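DNA primase (Helicobacter pylori, PDB 4EHS) makes the short RNA primers used by DNA polymerase in replication and stimulates the DnaB helicase, which its C-terminal domain, the part described here, binds. Local coordinates at residues Phe32-Val37 against Phe60-Gln65. Numbering follows the deposited sequence.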
loop_
_atom_site.group_PDB
_atom_site.type_symbol
_atom_site.label_atom_id
_atom_site.label_comp_id
_atom_site.label_asym_id
_atom_site.label_seq_id
_atom_site.Cartn_x
_atom_site.Cartn_y
_atom_site.Cartn_z
ATOM N N PHE A 32 -22.449 4.928 -3.782
ATOM C CA PHE A 32 -22.736 5.891 -2.730
ATOM C C PHE A 32 -21.527 5.996 -1.769
ATOM O O PHE A 32 -21.115 7.058 -1.348
ATOM C CB PHE A 32 -23.973 5.477 -1.910
ATOM C CG PHE A 32 -24.370 6.534 -0.834
ATOM C CD1 PHE A 32 -25.171 7.637 -1.163
ATOM C CD2 PHE A 32 -23.889 6.408 0.465
ATOM C CE1 PHE A 32 -25.499 8.566 -0.160
ATOM C CE2 PHE A 32 -24.214 7.331 1.474
ATOM C CZ PHE A 32 -25.006 8.415 1.129
ATOM N N LEU A 33 -20.997 4.867 -1.386
ATOM C CA LEU A 33 -19.845 4.900 -0.465
ATOM C C LEU A 33 -18.627 5.595 -1.093
ATOM O O LEU A 33 -17.927 6.348 -0.382
ATOM C CB LEU A 33 -19.417 3.466 -0.106
ATOM C CG LEU A 33 -18.298 3.315 0.902
ATOM C CD1 LEU A 33 -18.661 4.031 2.217
ATOM C CD2 LEU A 33 -18.057 1.814 1.179
ATOM N N GLU A 34 -18.352 5.377 -2.370
ATOM C CA GLU A 34 -17.202 6.062 -3.010
ATOM C C GLU A 34 -17.420 7.584 -3.037
ATOM O O GLU A 34 -16.495 8.397 -2.779
ATOM C CB GLU A 34 -17.034 5.560 -4.442
ATOM C CG GLU A 34 -16.532 4.095 -4.446
ATOM C CD GLU A 34 -16.121 3.611 -5.815
ATOM O OE1 GLU A 34 -16.035 4.434 -6.743
ATOM O OE2 GLU A 34 -15.831 2.367 -5.889
ATOM N N LYS A 35 -18.667 7.958 -3.336
ATOM C CA LYS A 35 -19.013 9.404 -3.312
ATOM C C LYS A 35 -18.800 10.017 -1.957
ATOM O O LYS A 35 -18.303 11.171 -1.847
ATOM C CB LYS A 35 -20.510 9.612 -3.743
ATOM C CG LYS A 35 -20.638 9.496 -5.250
ATOM C CD LYS A 35 -22.079 9.958 -5.654
ATOM C CE LYS A 35 -23.029 8.829 -5.600
ATOM N NZ LYS A 35 -24.321 9.128 -6.372
ATOM N N LEU A 36 -19.214 9.286 -0.941
ATOM C CA LEU A 36 -19.174 9.751 0.445
ATOM C C LEU A 36 -17.745 9.972 0.859
ATOM O O LEU A 36 -17.431 11.027 1.393
ATOM C CB LEU A 36 -19.969 8.847 1.378
ATOM C CG LEU A 36 -20.070 9.244 2.842
ATOM C CD1 LEU A 36 -20.841 10.551 2.960
ATOM C CD2 LEU A 36 -20.786 8.122 3.601
ATOM N N VAL A 37 -16.911 8.987 0.537
ATOM C CA VAL A 37 -15.502 9.020 0.940
ATOM C C VAL A 37 -14.862 10.248 0.255
ATOM O O VAL A 37 -14.179 11.042 0.927
ATOM C CB VAL A 37 -14.803 7.666 0.620
ATOM C CG1 VAL A 37 -13.298 7.867 0.701
ATOM C CG2 VAL A 37 -15.180 6.594 1.659
ATOM N N PHE A 60 -11.196 2.562 -6.565
ATOM C CA PHE A 60 -12.545 3.075 -6.966
ATOM C C PHE A 60 -13.037 2.411 -8.233
ATOM O O PHE A 60 -12.322 2.406 -9.239
ATOM C CB PHE A 60 -12.477 4.596 -7.182
ATOM C CG PHE A 60 -12.216 5.350 -5.913
ATOM C CD1 PHE A 60 -13.320 5.744 -5.113
ATOM C CD2 PHE A 60 -10.914 5.651 -5.450
ATOM C CE1 PHE A 60 -13.130 6.389 -3.902
ATOM C CE2 PHE A 60 -10.731 6.312 -4.222
ATOM C CZ PHE A 60 -11.839 6.697 -3.440
ATOM N N LEU A 61 -14.251 1.874 -8.183
ATOM C CA LEU A 61 -14.909 1.280 -9.365
ATOM C C LEU A 61 -15.916 2.220 -10.016
ATOM O O LEU A 61 -16.331 1.949 -11.157
ATOM C CB LEU A 61 -15.606 -0.022 -9.004
ATOM C CG LEU A 61 -14.774 -1.071 -8.255
ATOM C CD1 LEU A 61 -15.500 -2.410 -8.171
ATOM C CD2 LEU A 61 -13.425 -1.188 -8.919
ATOM N N HIS A 62 -16.274 3.306 -9.324
ATOM C CA HIS A 62 -17.319 4.212 -9.831
ATOM C C HIS A 62 -16.890 5.605 -9.959
ATOM O O HIS A 62 -17.380 6.315 -10.843
ATOM C CB HIS A 62 -18.570 4.140 -8.962
ATOM C CG HIS A 62 -19.153 2.770 -8.882
ATOM N ND1 HIS A 62 -19.874 2.216 -9.922
ATOM C CD2 HIS A 62 -19.084 1.813 -7.889
ATOM C CE1 HIS A 62 -20.224 0.949 -9.572
ATOM N NE2 HIS A 62 -19.787 0.708 -8.342
ATOM N N LYS A 63 -15.953 6.052 -9.108
ATOM C CA LYS A 63 -15.669 7.475 -8.977
ATOM C C LYS A 63 -14.148 7.718 -9.106
ATOM O O LYS A 63 -13.595 8.653 -8.566
ATOM C CB LYS A 63 -16.256 8.084 -7.665
ATOM C CG LYS A 63 -17.780 7.977 -7.553
ATOM C CD LYS A 63 -18.468 8.869 -8.556
ATOM C CE LYS A 63 -19.930 8.524 -8.693
ATOM N NZ LYS A 63 -20.716 9.328 -9.650
ATOM N N LYS A 64 -13.527 6.923 -9.972
ATOM C CA LYS A 64 -12.100 7.029 -10.141
ATOM C C LYS A 64 -11.720 8.403 -10.695
ATOM O O LYS A 64 -10.756 9.008 -10.237
ATOM C CB LYS A 64 -11.644 5.890 -11.040
ATOM C CG LYS A 64 -10.165 5.938 -11.332
ATOM C CD LYS A 64 -9.824 4.687 -12.140
ATOM C CE LYS A 64 -8.340 4.365 -12.033
ATOM N NZ LYS A 64 -7.583 5.552 -12.522
ATOM N N GLN A 65 -12.479 8.921 -11.657
ATOM C CA GLN A 65 -12.129 10.210 -12.266
ATOM C C GLN A 65 -12.191 11.331 -11.229
ATOM O O GLN A 65 -11.321 12.171 -11.224
ATOM C CB GLN A 65 -13.016 10.554 -13.498
ATOM C CG GLN A 65 -12.862 9.457 -14.551
ATOM C CD GLN A 65 -13.627 9.663 -15.850
ATOM O OE1 GLN A 65 -14.118 10.760 -16.167
ATOM N NE2 GLN A 65 -13.718 8.591 -16.627
HETATM O O HOH W 1 -23.469 9.429 -8.881
#
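Glu-34, on helix 30-43, faces Lys-63, the N-cap residue of helix 64-71, with their CA atoms 6.3 Å apart, and the backbone amides of Leu-61, His-62 and Lys-63 point to its carboxylate. Glutamate suits this place because its chain, extended beyond CG, carries a two-oxygen acceptor across the gap. Leu-61 N bonds Glu-34 OE2 at 2.8 Å and nearly straight (162°), while His-62 N bonds Glu-34 OE1, also at 2.8 Å; both meet the syn side of the carboxylate, somewhat out of its plane. Lys-63 N adds a weak, bent bond to Glu-34 OE1 (2.9 Å, 128°). The Phe-60 ring packs beside the Glu-34 side chain, its plane almost perpendicular to the carboxylate and its CD1 3.4 Å from Glu-34 OE1, a C-H edge that suits an anion. The same ring also stacks with Phe-67. Next to this, the aliphatic parts of two lysines cross, Lys-35 CG lying 3.6 Å from Lys-63 CE. A bend at chi3 (-88°) turns the end of Lys-35 so that its NZ and Lys-63 NZ share one water, which accepts from both, and Glu-31 forms long, weak ion pairs with the two amines. Two good amide bonds and a weak third thus serve a buried carboxylate, which probably stays ionised, so the loop before helix 64-71 is tied to helix 30-43 of the helicase-binding domain.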